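Local coordinates for protein aminotransferase class-III (PDB 6K8H) that belongs to the class-III aminotransferases, in the large family of fold-type I enzymes built to hold a pyridoxal-type cofactor, at residues G8-A19 against V57-L65; G353-V363 against V434-R445. One frame throughout, in Å; residues are numbered along the deposited sequence.

The modelled chain starts at Gly8, and its first residues already take part in interaction 1: 8-19, running into helix 18-29, meets the hairpin of strands 55-58 and 63-66, closing a loop of 37 residues. The chain then passes through the central seven-stranded sheet before interaction 2 opens, where the end of helix 337-361 lies against helix 427-445, with 70 residues between the two segments. The two contacts follow one another in series, neither nested nor crossed. The centres of interactions 1 and 2 are about 24 Å apart, and the nearest atoms of interactions 1 and 2 about 7 Å apart. Leu65, at the end of the hairpin segment, touches helix 427-445, which thus neighbours both.

Interaction 1 (G8-A19 against V57-L65); sequences GGNVYREPGSAA and VDADGEERL
At the beta hairpin of strands 55-58 and 63-66, two carboxylates, those of Glu62 and Asp60, grip the backbone of the N-terminal segment 8-19. Glu62 works like a fork: OE2 accepts from Asn10 N at 2.8 Å and OE1 from Val11 N at 3.0 Å, each on its syn lone pair, and the bond to Val11 is nearly straight (165°). The extended side chain, with CG anti to the backbone N (chi1 -175°), carries the carboxylate out to these amides. Asp60, in the type I turn from Asp58 to Gly61, does likewise at the start of helix 18-29, OD1 taking Ala18 N at 2.7 Å and OD2 taking Ala19 N at 3.3 Å, both somewhat out of the carboxylate plane. The OG of Ser17, the N-cap residue, donates to Tyr12 O and caps Ala20 N in the first turn of the helix.

Arg64 ties Asn10 to Asp58. Its NH2 donates to Asn10 OD1 at 3.1 Å, on a lone pair in the carbonyl plane, with amide and guanidinium almost coplanar; NH1 forms a salt bridge with Asp58 OD2 at 3.0 Å, while NE reaches Met407 O. A water bridges Tyr12 N, Asp58 OD2 and Arg64 NH2. Negative charge thus meets backbone N-H groups and one arginine, which probably helps keep both Asp58 and Glu62 ionised.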
ATOM      1  N   GLY B   8       2.663  -8.512  34.681  1.00 32.79           N
ATOM      2  CA  GLY B   8       3.074  -7.856  35.908  1.00 35.63           C
ATOM      3  C   GLY B   8       2.361  -6.535  36.152  1.00 31.42           C
ATOM      4  O   GLY B   8       2.893  -5.645  36.813  1.00 34.54           O
ATOM      5  N   GLY B   9       1.151  -6.410  35.613  1.00 26.09           N
ATOM      6  CA  GLY B   9       0.330  -5.238  35.835  1.00 19.67           C
ATOM      7  C   GLY B   9       0.741  -3.988  35.077  1.00 21.07           C
ATOM      8  O   GLY B   9       0.857  -2.920  35.680  1.00 19.65           O
ATOM      9  N   ASN B  10       0.933  -4.090  33.756  1.00 17.55           N
ATOM     10  CA  ASN B  10       1.151  -2.927  32.887  1.00 16.66           C
ATOM     11  C   ASN B  10       2.326  -2.054  33.337  1.00 14.93           C
ATOM     12  O   ASN B  10       2.193  -0.846  33.524  1.00 14.55           O
ATOM     13  CB  ASN B  10      -0.131  -2.096  32.793  1.00 12.89           C
ATOM     14  CG  ASN B  10      -1.234  -2.828  32.068  1.00 17.28           C
ATOM     15  OD1 ASN B  10      -0.967  -3.593  31.142  1.00 16.09           O
ATOM     16  ND2 ASN B  10      -2.474  -2.617  32.489  1.00 15.98           N
ATOM     17  N   VAL B  11       3.497  -2.666  33.517  1.00 17.18           N
ATOM     18  CA  VAL B  11       4.608  -1.877  34.040  1.00 18.28           C
ATOM     19  C   VAL B  11       5.072  -0.810  33.050  1.00 17.10           C
ATOM     20  O   VAL B  11       5.695   0.177  33.463  1.00 13.75           O
ATOM     21  CB  VAL B  11       5.781  -2.788  34.460  1.00 18.55           C
ATOM     22  CG1 VAL B  11       5.295  -3.850  35.427  1.00 21.58           C
ATOM     23  CG2 VAL B  11       6.428  -3.437  33.259  1.00 20.69           C
ATOM     24  N   TYR B  12       4.733  -0.943  31.762  1.00 12.00           N
ATOM     25  CA  TYR B  12       5.174   0.038  30.770  1.00 10.75           C
ATOM     26  C   TYR B  12       4.642   1.430  31.062  1.00 10.84           C
ATOM     27  O   TYR B  12       5.221   2.409  30.580  1.00 11.44           O
ATOM     28  CB  TYR B  12       4.746  -0.386  29.356  1.00 11.38           C
ATOM     29  CG  TYR B  12       3.287  -0.113  29.024  1.00  9.86           C
ATOM     30  CD1 TYR B  12       2.279  -0.996  29.408  1.00  8.07           C
ATOM     31  CD2 TYR B  12       2.920   1.016  28.313  1.00  9.61           C
ATOM     32  CE1 TYR B  12       0.945  -0.742  29.100  1.00  9.33           C
ATOM     33  CE2 TYR B  12       1.599   1.278  28.004  1.00  9.29           C
ATOM     34  CZ  TYR B  12       0.612   0.405  28.410  1.00 10.44           C
ATOM     35  OH  TYR B  12      -0.708   0.673  28.084  1.00 11.68           O
ATOM     36  N   ARG B  13       3.552   1.541  31.827  1.00 11.06           N
ATOM     37  CA  ARG B  13       2.986   2.839  32.181  1.00 11.19           C
ATOM     38  C   ARG B  13       3.794   3.582  33.242  1.00 14.77           C
ATOM     39  O   ARG B  13       3.534   4.769  33.471  1.00 16.78           O
ATOM     40  CB  ARG B  13       1.552   2.664  32.682  1.00 13.80           C
ATOM     41  CG  ARG B  13       0.580   2.023  31.698  1.00 12.92           C
ATOM     42  CD  ARG B  13      -0.798   2.563  31.960  1.00 17.45           C
ATOM     43  NE  ARG B  13      -1.848   2.100  31.053  1.00 12.81           N
ATOM     44  CZ  ARG B  13      -2.301   2.789  30.008  1.00 16.53           C
ATOM     45  NH1 ARG B  13      -1.777   3.968  29.695  1.00 15.25           N
ATOM     46  NH2 ARG B  13      -3.289   2.300  29.272  1.00 16.12           N
ATOM     47  N   GLU B  14       4.753   2.932  33.895  1.00 16.12           N
ATOM     48  CA  GLU B  14       5.520   3.603  34.936  1.00 17.08           C
ATOM     49  C   GLU B  14       6.516   4.589  34.327  1.00 18.59           C
ATOM     50  O   GLU B  14       7.050   4.346  33.243  1.00 19.26           O
ATOM     51  CB  GLU B  14       6.286   2.594  35.785  1.00 15.86           C
ATOM     52  CG  GLU B  14       5.429   1.592  36.527  1.00 20.41           C
ATOM     53  CD  GLU B  14       6.265   0.456  37.094  1.00 33.92           C
ATOM     54  OE1 GLU B  14       7.490   0.461  36.838  1.00 40.76           O
ATOM     55  OE2 GLU B  14       5.713  -0.435  37.787  1.00 40.06           O
ATOM     56  N   PRO B  15       6.810   5.690  35.021  1.00 22.69           N
ATOM     57  CA  PRO B  15       7.859   6.600  34.535  1.00 22.71           C
ATOM     58  C   PRO B  15       9.191   5.879  34.407  1.00 18.45           C
ATOM     59  O   PRO B  15       9.511   4.983  35.189  1.00 22.46           O
ATOM     60  CB  PRO B  15       7.911   7.703  35.600  1.00 25.20           C
ATOM     61  CG  PRO B  15       7.065   7.220  36.747  1.00 25.03           C
ATOM     62  CD  PRO B  15       6.092   6.235  36.185  1.00 24.56           C
ATOM     63  N   GLY B  16       9.942   6.241  33.370  1.00 26.53           N
ATOM     64  CA  GLY B  16      11.215   5.604  33.129  1.00 22.26           C
ATOM     65  C   GLY B  16      11.126   4.190  32.607  1.00 20.26           C
ATOM     66  O   GLY B  16      12.146   3.501  32.553  1.00 19.58           O
ATOM     67  N   SER B  17       9.939   3.727  32.224  1.00 18.42           N
ATOM     68  CA  SER B  17       9.830   2.444  31.546  1.00 20.61           C
ATOM     69  C   SER B  17      10.551   2.502  30.191  1.00 16.35           C
ATOM     70  O   SER B  17      10.918   3.572  29.685  1.00 12.94           O
ATOM     71  CB  SER B  17       8.368   2.062  31.345  1.00 16.16           C
ATOM     72  OG  SER B  17       7.804   2.878  30.336  1.00 16.87           O
ATOM     73  N   ALA B  18      10.786   1.324  29.610  1.00 15.03           N
ATOM     74  CA  ALA B  18      11.316   1.281  28.250  1.00 16.73           C
ATOM     75  C   ALA B  18      10.375   1.973  27.267  1.00 14.44           C
ATOM     76  O   ALA B  18      10.821   2.736  26.396  1.00 11.66           O
ATOM     77  CB  ALA B  18      11.565  -0.164  27.830  1.00 15.34           C
ATOM     78  N   ALA B  19       9.067   1.720  27.398  1.00 11.43           N
ATOM     79  CA  ALA B  19       8.092   2.356  26.517  1.00 11.69           C
ATOM     80  C   ALA B  19       8.108   3.872  26.658  1.00 13.87           C
ATOM     81  O   ALA B  19       7.922   4.589  25.674  1.00 13.87           O
ATOM     82  CB  ALA B  19       6.689   1.812  26.791  1.00 10.56           C
ATOM     83  N   VAL B  57       5.759 -10.052  23.583  1.00  9.54           N
ATOM     84  CA  VAL B  57       6.632  -9.574  24.654  1.00 10.99           C
ATOM     85  C   VAL B  57       6.959  -8.112  24.383  1.00 10.96           C
ATOM     86  O   VAL B  57       7.492  -7.775  23.310  1.00 11.04           O
ATOM     87  CB  VAL B  57       7.920 -10.412  24.741  1.00 16.05           C
ATOM     88  CG1 VAL B  57       8.807  -9.948  25.902  1.00 14.18           C
ATOM     89  CG2 VAL B  57       7.588 -11.892  24.867  1.00 16.12           C
ATOM     90  N   ASP B  58       6.675  -7.251  25.367  1.00 10.03           N
ATOM     91  CA  ASP B  58       6.876  -5.829  25.160  1.00 10.89           C
ATOM     92  C   ASP B  58       8.273  -5.413  25.623  1.00 14.04           C
ATOM     93  O   ASP B  58       9.043  -6.208  26.176  1.00 12.69           O
ATOM     94  CB  ASP B  58       5.727  -5.004  25.803  1.00  8.66           C
ATOM     95  CG  ASP B  58       5.814  -4.822  27.329  1.00 15.35           C
ATOM     96  OD1 ASP B  58       6.830  -5.147  27.990  1.00 12.74           O
ATOM     97  OD2 ASP B  58       4.792  -4.324  27.877  1.00  9.96           O
ATOM     98  N   ALA B  59       8.617  -4.156  25.323  1.00 11.22           N
ATOM     99  CA  ALA B  59       9.971  -3.656  25.529  1.00 12.08           C
ATOM    100  C   ALA B  59      10.344  -3.622  27.005  1.00 17.02           C
ATOM    101  O   ALA B  59      11.528  -3.494  27.334  1.00 16.51           O
ATOM    102  CB  ALA B  59      10.119  -2.264  24.896  1.00 11.41           C
ATOM    103  N   ASP B  60       9.355  -3.726  27.892  1.00 12.84           N
ATOM    104  CA  ASP B  60       9.574  -3.815  29.326  1.00 16.51           C
ATOM    105  C   ASP B  60       9.547  -5.250  29.842  1.00 15.14           C
ATOM    106  O   ASP B  60       9.518  -5.456  31.059  1.00 16.20           O
ATOM    107  CB  ASP B  60       8.525  -2.979  30.056  1.00 14.73           C
ATOM    108  CG  ASP B  60       8.687  -1.500  29.789  1.00 15.68           C
ATOM    109  OD1 ASP B  60       9.557  -0.893  30.434  1.00 17.20           O
ATOM    110  OD2 ASP B  60       7.971  -0.956  28.916  1.00 16.19           O
ATOM    111  N   GLY B  61       9.563  -6.242  28.952  1.00 14.68           N
ATOM    112  CA  GLY B  61       9.624  -7.632  29.360  1.00 14.46           C
ATOM    113  C   GLY B  61       8.303  -8.262  29.757  1.00 14.56           C
ATOM    114  O   GLY B  61       8.292  -9.440  30.138  1.00 14.89           O
ATOM    115  N   GLU B  62       7.195  -7.525  29.700  1.00 10.57           N
ATOM    116  CA  GLU B  62       5.900  -8.065  30.104  1.00 11.81           C
ATOM    117  C   GLU B  62       5.328  -8.911  28.968  1.00 12.02           C
ATOM    118  O   GLU B  62       5.254  -8.457  27.825  1.00 14.20           O
ATOM    119  CB  GLU B  62       4.952  -6.922  30.476  1.00  9.81           C
ATOM    120  CG  GLU B  62       3.575  -7.345  31.029  1.00 14.53           C
ATOM    121  CD  GLU B  62       2.995  -6.298  31.982  1.00 17.35           C
ATOM    122  OE1 GLU B  62       3.756  -5.391  32.382  1.00 15.85           O
ATOM    123  OE2 GLU B  62       1.791  -6.374  32.330  1.00 18.18           O
ATOM    124  N   GLU B  63       4.942 -10.144  29.274  1.00  8.38           N
ATOM    125  CA  GLU B  63       4.433 -11.062  28.265  1.00 13.16           C
ATOM    126  C   GLU B  63       2.919 -11.170  28.345  1.00 10.38           C
ATOM    127  O   GLU B  63       2.346 -11.249  29.435  1.00 12.08           O
ATOM    128  CB  GLU B  63       5.060 -12.446  28.425  1.00 13.03           C
ATOM    129  CG  GLU B  63       6.536 -12.398  28.718  1.00 17.96           C
ATOM    130  CD  GLU B  63       7.217 -13.738  28.521  1.00 29.55           C
ATOM    131  OE1 GLU B  63       6.520 -14.780  28.580  1.00 31.22           O
ATOM    132  OE2 GLU B  63       8.448 -13.744  28.299  1.00 31.67           O
ATOM    133  N   ARG B  64       2.269 -11.187  27.186  1.00  8.89           N
ATOM    134  CA  ARG B  64       0.822 -11.333  27.147  1.00  9.07           C
ATOM    135  C   ARG B  64       0.449 -12.318  26.047  1.00 11.13           C
ATOM    136  O   ARG B  64       1.141 -12.427  25.034  1.00 10.83           O
ATOM    137  CB  ARG B  64       0.122  -9.982  26.909  1.00 11.55           C
ATOM    138  CG  ARG B  64       0.502  -8.861  27.889  1.00 10.33           C
ATOM    139  CD  ARG B  64      -0.071  -7.499  27.446  1.00  9.09           C
ATOM    140  NE  ARG B  64       0.170  -6.449  28.448  1.00 10.38           N
ATOM    141  CZ  ARG B  64       1.240  -5.651  28.481  1.00 12.36           C
ATOM    142  NH1 ARG B  64       2.193  -5.761  27.559  1.00  8.63           N
ATOM    143  NH2 ARG B  64       1.355  -4.720  29.431  1.00 11.32           N
ATOM    144  N   LEU B  65      -0.653 -13.033  26.244  1.00  9.41           N
ATOM    145  CA  LEU B  65      -1.214 -13.820  25.150  1.00  9.38           C
ATOM    146  C   LEU B  65      -1.824 -12.876  24.121  1.00  9.03           C
ATOM    147  O   LEU B  65      -2.620 -11.997  24.470  1.00 11.53           O
ATOM    148  CB  LEU B  65      -2.271 -14.791  25.674  1.00 12.34           C
ATOM    149  CG  LEU B  65      -1.752 -16.002  26.454  1.00 14.92           C
ATOM    150  CD1 LEU B  65      -2.918 -16.767  27.043  1.00 14.56           C
ATOM    151  CD2 LEU B  65      -0.918 -16.901  25.542  1.00 12.12           C
TER
HETATM  152  O   HOH W   1       3.915  -3.745  30.422  1.00 14.32           O

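Interaction 2 (G353-V363 against V434-R445); sequences GVEEVLREAGV and VDAFAAALQDAR
Val357 pushes into helix 434-445 as a knob, its side chain seated among Val434, Phe437, Ala438 and Leu441. The two methyls divide the work: CG1, anti to the backbone N (chi1 165°), comes within 3.6 Å of Phe437 CD2 and also lies against the backbone of Ala438, while CG2 meets Val434 CG1 at 3.6 Å. The Phe437 ring is approached from two further directions. Val354 CG1 makes an off-centre CH-pi contact, 4.3 Å from the centroid of the Phe437 ring, and Leu358 CD2 comes to the ring edge, 3.9 Å from CZ. One turn further along, Leu441 CD2 fits between Leu358 CD2, at 3.9 Å, and the methyl of Ala361.

At the far end, Val363 CG2 lies over one face of the Arg445 guanidinium, 3.8 Å from NE, and Arg445 NH1 is 3.1 Å from Ala361 O. The bend at chi3 (69°) folds the arginine back over the end of helix 337-361, where Gly362 closes the last turn in a Schellman motif and leads the chain to Val363. At the other end, Val434 packs its CG2 directly against the backbone of Gly353, which has no side chain to stand in the way.

Behind this layer, Ile376 of strand 373-377 touches both Val354 and Phe437, and Val367 touches Val354. With axes 9.5 Å apart and crossing at -27°, this is a near-parallel helix pair with one knob-into-hole contact, at Val357, set against the three-stranded antiparallel sheet that includes strands 366-370 and 373-377.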
ATOM      1  N   GLY B 353     -17.408 -19.691  27.090  1.00 11.23           N
ATOM      2  CA  GLY B 353     -16.824 -19.417  28.391  1.00 10.04           C
ATOM      3  C   GLY B 353     -17.057 -17.984  28.837  1.00 11.09           C
ATOM      4  O   GLY B 353     -17.377 -17.727  30.005  1.00  9.53           O
ATOM      5  N   VAL B 354     -16.915 -17.034  27.908  1.00 11.11           N
ATOM      6  CA  VAL B 354     -17.146 -15.633  28.244  1.00 10.61           C
ATOM      7  C   VAL B 354     -18.614 -15.393  28.588  1.00 10.92           C
ATOM      8  O   VAL B 354     -18.936 -14.632  29.516  1.00 11.42           O
ATOM      9  CB  VAL B 354     -16.684 -14.723  27.092  1.00 14.49           C
ATOM     10  CG1 VAL B 354     -17.169 -13.306  27.321  1.00  8.81           C
ATOM     11  CG2 VAL B 354     -15.167 -14.766  26.957  1.00 11.62           C
ATOM     12  N   GLU B 355     -19.531 -16.011  27.841  1.00  9.41           N
ATOM     13  CA  GLU B 355     -20.947 -15.846  28.164  1.00 10.82           C
ATOM     14  C   GLU B 355     -21.244 -16.384  29.556  1.00 12.68           C
ATOM     15  O   GLU B 355     -22.021 -15.787  30.310  1.00 11.88           O
ATOM     16  CB  GLU B 355     -21.827 -16.545  27.126  1.00 11.25           C
ATOM     17  CG  GLU B 355     -21.899 -15.836  25.781  1.00 18.74           C
ATOM     18  CD  GLU B 355     -22.515 -16.711  24.695  1.00 31.52           C
ATOM     19  OE1 GLU B 355     -22.720 -17.922  24.951  1.00 31.98           O
ATOM     20  OE2 GLU B 355     -22.776 -16.196  23.582  1.00 36.12           O
ATOM     21  N   GLU B 356     -20.626 -17.509  29.920  1.00 11.10           N
ATOM     22  CA  GLU B 356     -20.835 -18.047  31.261  1.00 14.77           C
ATOM     23  C   GLU B 356     -20.259 -17.125  32.332  1.00 13.91           C
ATOM     24  O   GLU B 356     -20.863 -16.968  33.396  1.00 15.17           O
ATOM     25  CB  GLU B 356     -20.240 -19.453  31.370  1.00 15.74           C
ATOM     26  CG  GLU B 356     -20.211 -20.022  32.796  1.00 26.27           C
ATOM     27  CD  GLU B 356     -21.599 -20.235  33.406  1.00 33.95           C
ATOM     28  OE1 GLU B 356     -22.615 -20.067  32.691  1.00 37.35           O
ATOM     29  OE2 GLU B 356     -21.677 -20.574  34.612  1.00 40.59           O
ATOM     30  N   VAL B 357     -19.100 -16.498  32.069  1.00 11.38           N
ATOM     31  CA  VAL B 357     -18.522 -15.553  33.035  1.00 11.58           C
ATOM     32  C   VAL B 357     -19.461 -14.372  33.246  1.00 12.87           C
ATOM     33  O   VAL B 357     -19.704 -13.939  34.380  1.00 11.73           O
ATOM     34  CB  VAL B 357     -17.131 -15.069  32.569  1.00 11.96           C
ATOM     35  CG1 VAL B 357     -16.694 -13.822  33.347  1.00 10.91           C
ATOM     36  CG2 VAL B 357     -16.097 -16.160  32.719  1.00 13.34           C
ATOM     37  N   LEU B 358     -20.013 -13.843  32.151  1.00 11.51           N
ATOM     38  CA  LEU B 358     -20.966 -12.746  32.259  1.00 11.83           C
ATOM     39  C   LEU B 358     -22.212 -13.178  33.027  1.00 13.80           C
ATOM     40  O   LEU B 358     -22.728 -12.433  33.871  1.00 13.11           O
ATOM     41  CB  LEU B 358     -21.343 -12.258  30.862  1.00 11.95           C
ATOM     42  CG  LEU B 358     -20.236 -11.604  30.032  1.00 12.17           C
ATOM     43  CD1 LEU B 358     -20.681 -11.464  28.577  1.00 12.48           C
ATOM     44  CD2 LEU B 358     -19.888 -10.235  30.614  1.00 15.48           C
ATOM     45  N   ARG B 359     -22.701 -14.375  32.742  1.00 12.95           N
ATOM     46  CA  ARG B 359     -23.927 -14.841  33.423  1.00 18.43           C
ATOM     47  C   ARG B 359     -23.665 -14.985  34.923  1.00 15.34           C
ATOM     48  O   ARG B 359     -24.417 -14.469  35.684  1.00 14.97           O
ATOM     49  CB  ARG B 359     -24.360 -16.191  32.860  1.00 17.83           C
ATOM     50  CG  ARG B 359     -25.657 -16.699  33.455  1.00 21.73           C
ATOM     51  CD  ARG B 359     -25.822 -18.203  33.347  1.00 29.95           C
ATOM     52  NE  ARG B 359     -24.887 -18.926  34.178  1.00 34.29           N
ATOM     53  CZ  ARG B 359     -24.986 -19.047  35.495  1.00 35.25           C
ATOM     54  NH1 ARG B 359     -26.002 -18.521  36.147  1.00 36.59           N
ATOM     55  NH2 ARG B 359     -24.071 -19.706  36.165  1.00 39.02           N
ATOM     56  N   GLU B 360     -22.566 -15.624  35.290  1.00 14.47           N
ATOM     57  CA  GLU B 360     -22.232 -15.841  36.719  1.00 21.28           C
ATOM     58  C   GLU B 360     -22.025 -14.507  37.446  1.00 22.53           C
ATOM     59  O   GLU B 360     -22.364 -14.445  38.613  1.00 20.08           O
ATOM     60  CB  GLU B 360     -21.042 -16.769  36.943  1.00 18.81           C
ATOM     61  CG  GLU B 360     -21.057 -17.381  38.336  1.00 37.85           C
ATOM     62  CD  GLU B 360     -19.709 -17.575  39.008  1.00 47.31           C
ATOM     63  OE1 GLU B 360     -19.671 -17.974  40.193  1.00 55.86           O
ATOM     64  OE2 GLU B 360     -18.702 -17.332  38.352  1.00 50.25           O
ATOM     65  N   ALA B 361     -21.394 -13.534  36.797  1.00 14.52           N
ATOM     66  CA  ALA B 361     -21.155 -12.226  37.438  1.00 16.65           C
ATOM     67  C   ALA B 361     -22.431 -11.368  37.461  1.00 17.00           C
ATOM     68  O   ALA B 361     -22.404 -10.323  38.059  1.00 18.29           O
ATOM     69  CB  ALA B 361     -20.015 -11.507  36.766  1.00 16.82           C
ATOM     70  N   GLY B 362     -23.489 -11.788  36.780  1.00 20.20           N
ATOM     71  CA  GLY B 362     -24.640 -10.910  36.724  1.00 16.46           C
ATOM     72  C   GLY B 362     -24.442  -9.658  35.894  1.00 19.18           C
ATOM     73  O   GLY B 362     -25.112  -8.652  36.136  1.00 20.41           O
ATOM     74  N   VAL B 363     -23.520  -9.685  34.940  1.00 12.27           N
ATOM     75  CA  VAL B 363     -23.168  -8.525  34.124  1.00 12.98           C
ATOM     76  C   VAL B 363     -23.839  -8.708  32.770  1.00 18.20           C
ATOM     77  O   VAL B 363     -23.556  -9.705  32.087  1.00 15.38           O
ATOM     78  CB  VAL B 363     -21.647  -8.378  33.969  1.00 11.54           C
ATOM     79  CG1 VAL B 363     -21.299  -7.214  33.026  1.00 13.28           C
ATOM     80  CG2 VAL B 363     -20.989  -8.181  35.346  1.00 12.45           C
ATOM     81  N   VAL B 434     -10.427 -16.882  29.359  1.00  9.07           N
ATOM     82  CA  VAL B 434     -11.702 -16.814  30.079  1.00  8.38           C
ATOM     83  C   VAL B 434     -11.474 -16.486  31.557  1.00 12.73           C
ATOM     84  O   VAL B 434     -12.192 -15.658  32.151  1.00 10.20           O
ATOM     85  CB  VAL B 434     -12.495 -18.123  29.899  1.00 10.23           C
ATOM     86  CG1 VAL B 434     -13.719 -18.145  30.825  1.00 11.17           C
ATOM     87  CG2 VAL B 434     -12.932 -18.281  28.448  1.00 10.08           C
ATOM     88  N   ASP B 435     -10.461 -17.111  32.169  1.00  9.13           N
ATOM     89  CA  ASP B 435     -10.133 -16.814  33.565  1.00 11.07           C
ATOM     90  C   ASP B 435      -9.717 -15.357  33.746  1.00 13.03           C
ATOM     91  O   ASP B 435     -10.149 -14.685  34.703  1.00 10.57           O
ATOM     92  CB  ASP B 435      -9.020 -17.746  34.048  1.00 17.68           C
ATOM     93  CG  ASP B 435      -9.483 -19.194  34.184  1.00 20.89           C
ATOM     94  OD1 ASP B 435     -10.706 -19.449  34.080  1.00 22.88           O
ATOM     95  OD2 ASP B 435      -8.626 -20.075  34.400  1.00 23.83           O
ATOM     96  N   ALA B 436      -8.866 -14.852  32.841  1.00 10.74           N
ATOM     97  CA  ALA B 436      -8.428 -13.463  32.933  1.00 12.31           C
ATOM     98  C   ALA B 436      -9.585 -12.500  32.738  1.00  8.65           C
ATOM     99  O   ALA B 436      -9.605 -11.431  33.355  1.00  9.09           O
ATOM    100  CB  ALA B 436      -7.326 -13.190  31.915  1.00 10.16           C
ATOM    101  N   PHE B 437     -10.546 -12.850  31.884  1.00  8.86           N
ATOM    102  CA  PHE B 437     -11.706 -11.991  31.676  1.00  8.13           C
ATOM    103  C   PHE B 437     -12.560 -11.929  32.930  1.00 10.72           C
ATOM    104  O   PHE B 437     -13.045 -10.854  33.302  1.00  9.91           O
ATOM    105  CB  PHE B 437     -12.544 -12.479  30.483  1.00  9.03           C
ATOM    106  CG  PHE B 437     -13.798 -11.672  30.264  1.00  8.49           C
ATOM    107  CD1 PHE B 437     -13.736 -10.415  29.682  1.00  9.45           C
ATOM    108  CD2 PHE B 437     -15.037 -12.153  30.658  1.00  9.84           C
ATOM    109  CE1 PHE B 437     -14.875  -9.654  29.505  1.00  8.34           C
ATOM    110  CE2 PHE B 437     -16.191 -11.384  30.479  1.00  9.01           C
ATOM    111  CZ  PHE B 437     -16.104 -10.141  29.906  1.00 10.65           C
ATOM    112  N   ALA B 438     -12.753 -13.069  33.599  1.00  9.79           N
ATOM    113  CA  ALA B 438     -13.484 -13.063  34.868  1.00 12.17           C
ATOM    114  C   ALA B 438     -12.809 -12.143  35.884  1.00 10.04           C
ATOM    115  O   ALA B 438     -13.460 -11.306  36.539  1.00  9.67           O
ATOM    116  CB  ALA B 438     -13.592 -14.488  35.413  1.00  9.83           C
ATOM    117  N   ALA B 439     -11.489 -12.263  36.007  1.00  9.04           N
ATOM    118  CA  ALA B 439     -10.780 -11.391  36.941  1.00 11.35           C
ATOM    119  C   ALA B 439     -10.881  -9.922  36.528  1.00 12.23           C
ATOM    120  O   ALA B 439     -11.034  -9.038  37.382  1.00 10.33           O
ATOM    121  CB  ALA B 439      -9.323 -11.826  37.054  1.00 10.54           C
ATOM    122  N   ALA B 440     -10.807  -9.640  35.222  1.00  9.67           N
ATOM    123  CA  ALA B 440     -10.870  -8.260  34.744  1.00 10.88           C
ATOM    124  C   ALA B 440     -12.243  -7.646  34.983  1.00  9.81           C
ATOM    125  O   ALA B 440     -12.356  -6.453  35.281  1.00 10.99           O
ATOM    126  CB  ALA B 440     -10.529  -8.203  33.251  1.00  8.05           C
ATOM    127  N   LEU B 441     -13.298  -8.434  34.809  1.00 12.85           N
ATOM    128  CA  LEU B 441     -14.641  -7.961  35.118  1.00 13.83           C
ATOM    129  C   LEU B 441     -14.759  -7.602  36.599  1.00 15.34           C
ATOM    130  O   LEU B 441     -15.277  -6.524  36.954  1.00 13.58           O
ATOM    131  CB  LEU B 441     -15.653  -9.033  34.711  1.00 16.38           C
ATOM    132  CG  LEU B 441     -17.120  -8.722  34.420  1.00 17.80           C
ATOM    133  CD1 LEU B 441     -17.244  -7.563  33.439  1.00 11.72           C
ATOM    134  CD2 LEU B 441     -17.791  -9.989  33.876  1.00 10.92           C
ATOM    135  N   GLN B 442     -14.208  -8.451  37.466  1.00 12.47           N
ATOM    136  CA  GLN B 442     -14.266  -8.151  38.919  1.00 13.24           C
ATOM    137  C   GLN B 442     -13.522  -6.832  39.168  1.00 15.72           C
ATOM    138  O   GLN B 442     -14.094  -5.951  39.816  1.00 12.44           O
ATOM    139  CB  GLN B 442     -13.680  -9.321  39.707  1.00 16.57           C
ATOM    140  CG  GLN B 442     -14.556 -10.562  39.655  1.00 18.89           C
ATOM    141  CD  GLN B 442     -13.853 -11.806  40.134  1.00 32.68           C
ATOM    142  OE1 GLN B 442     -12.761 -11.747  40.693  1.00 36.00           O
ATOM    143  NE2 GLN B 442     -14.476 -12.954  39.907  1.00 32.06           N
ATOM    144  N   ASP B 443     -12.333  -6.679  38.583  1.00 13.74           N
ATOM    145  CA  ASP B 443     -11.579  -5.432  38.711  1.00 11.87           C
ATOM    146  C   ASP B 443     -12.401  -4.229  38.271  1.00 12.85           C
ATOM    147  O   ASP B 443     -12.463  -3.211  38.970  1.00 10.94           O
ATOM    148  CB  ASP B 443     -10.316  -5.496  37.877  1.00 13.65           C
ATOM    149  CG  ASP B 443      -9.305  -6.456  38.420  1.00 20.60           C
ATOM    150  OD1 ASP B 443      -9.500  -7.047  39.505  1.00 22.94           O
ATOM    151  OD2 ASP B 443      -8.284  -6.599  37.736  1.00 23.83           O
ATOM    152  N   ALA B 444     -13.025  -4.324  37.098  1.00 12.46           N
ATOM    153  CA  ALA B 444     -13.746  -3.183  36.548  1.00 13.59           C
ATOM    154  C   ALA B 444     -14.910  -2.792  37.436  1.00 12.27           C
ATOM    155  O   ALA B 444     -15.286  -1.612  37.479  1.00 10.82           O
ATOM    156  CB  ALA B 444     -14.242  -3.504  35.132  1.00 10.74           C
ATOM    157  N   ARG B 445     -15.440  -3.748  38.201  1.00 11.43           N
ATOM    158  CA  ARG B 445     -16.590  -3.467  39.103  1.00 12.98           C
ATOM    159  C   ARG B 445     -16.106  -3.142  40.524  1.00 11.45           C
ATOM    160  O   ARG B 445     -16.938  -2.782  41.352  1.00 11.20           O
ATOM    161  CB  ARG B 445     -17.565  -4.646  39.128  1.00 11.99           C
ATOM    162  CG  ARG B 445     -18.024  -5.106  37.755  1.00 14.58           C
ATOM    163  CD  ARG B 445     -18.699  -6.456  37.832  1.00 18.07           C
ATOM    164  NE  ARG B 445     -19.976  -6.373  38.515  1.00 21.13           N
ATOM    165  CZ  ARG B 445     -20.605  -7.407  39.056  1.00 24.25           C
ATOM    166  NH1 ARG B 445     -20.066  -8.610  39.009  1.00 15.55           N
ATOM    167  NH2 ARG B 445     -21.764  -7.230  39.658  1.00 27.73           N
TER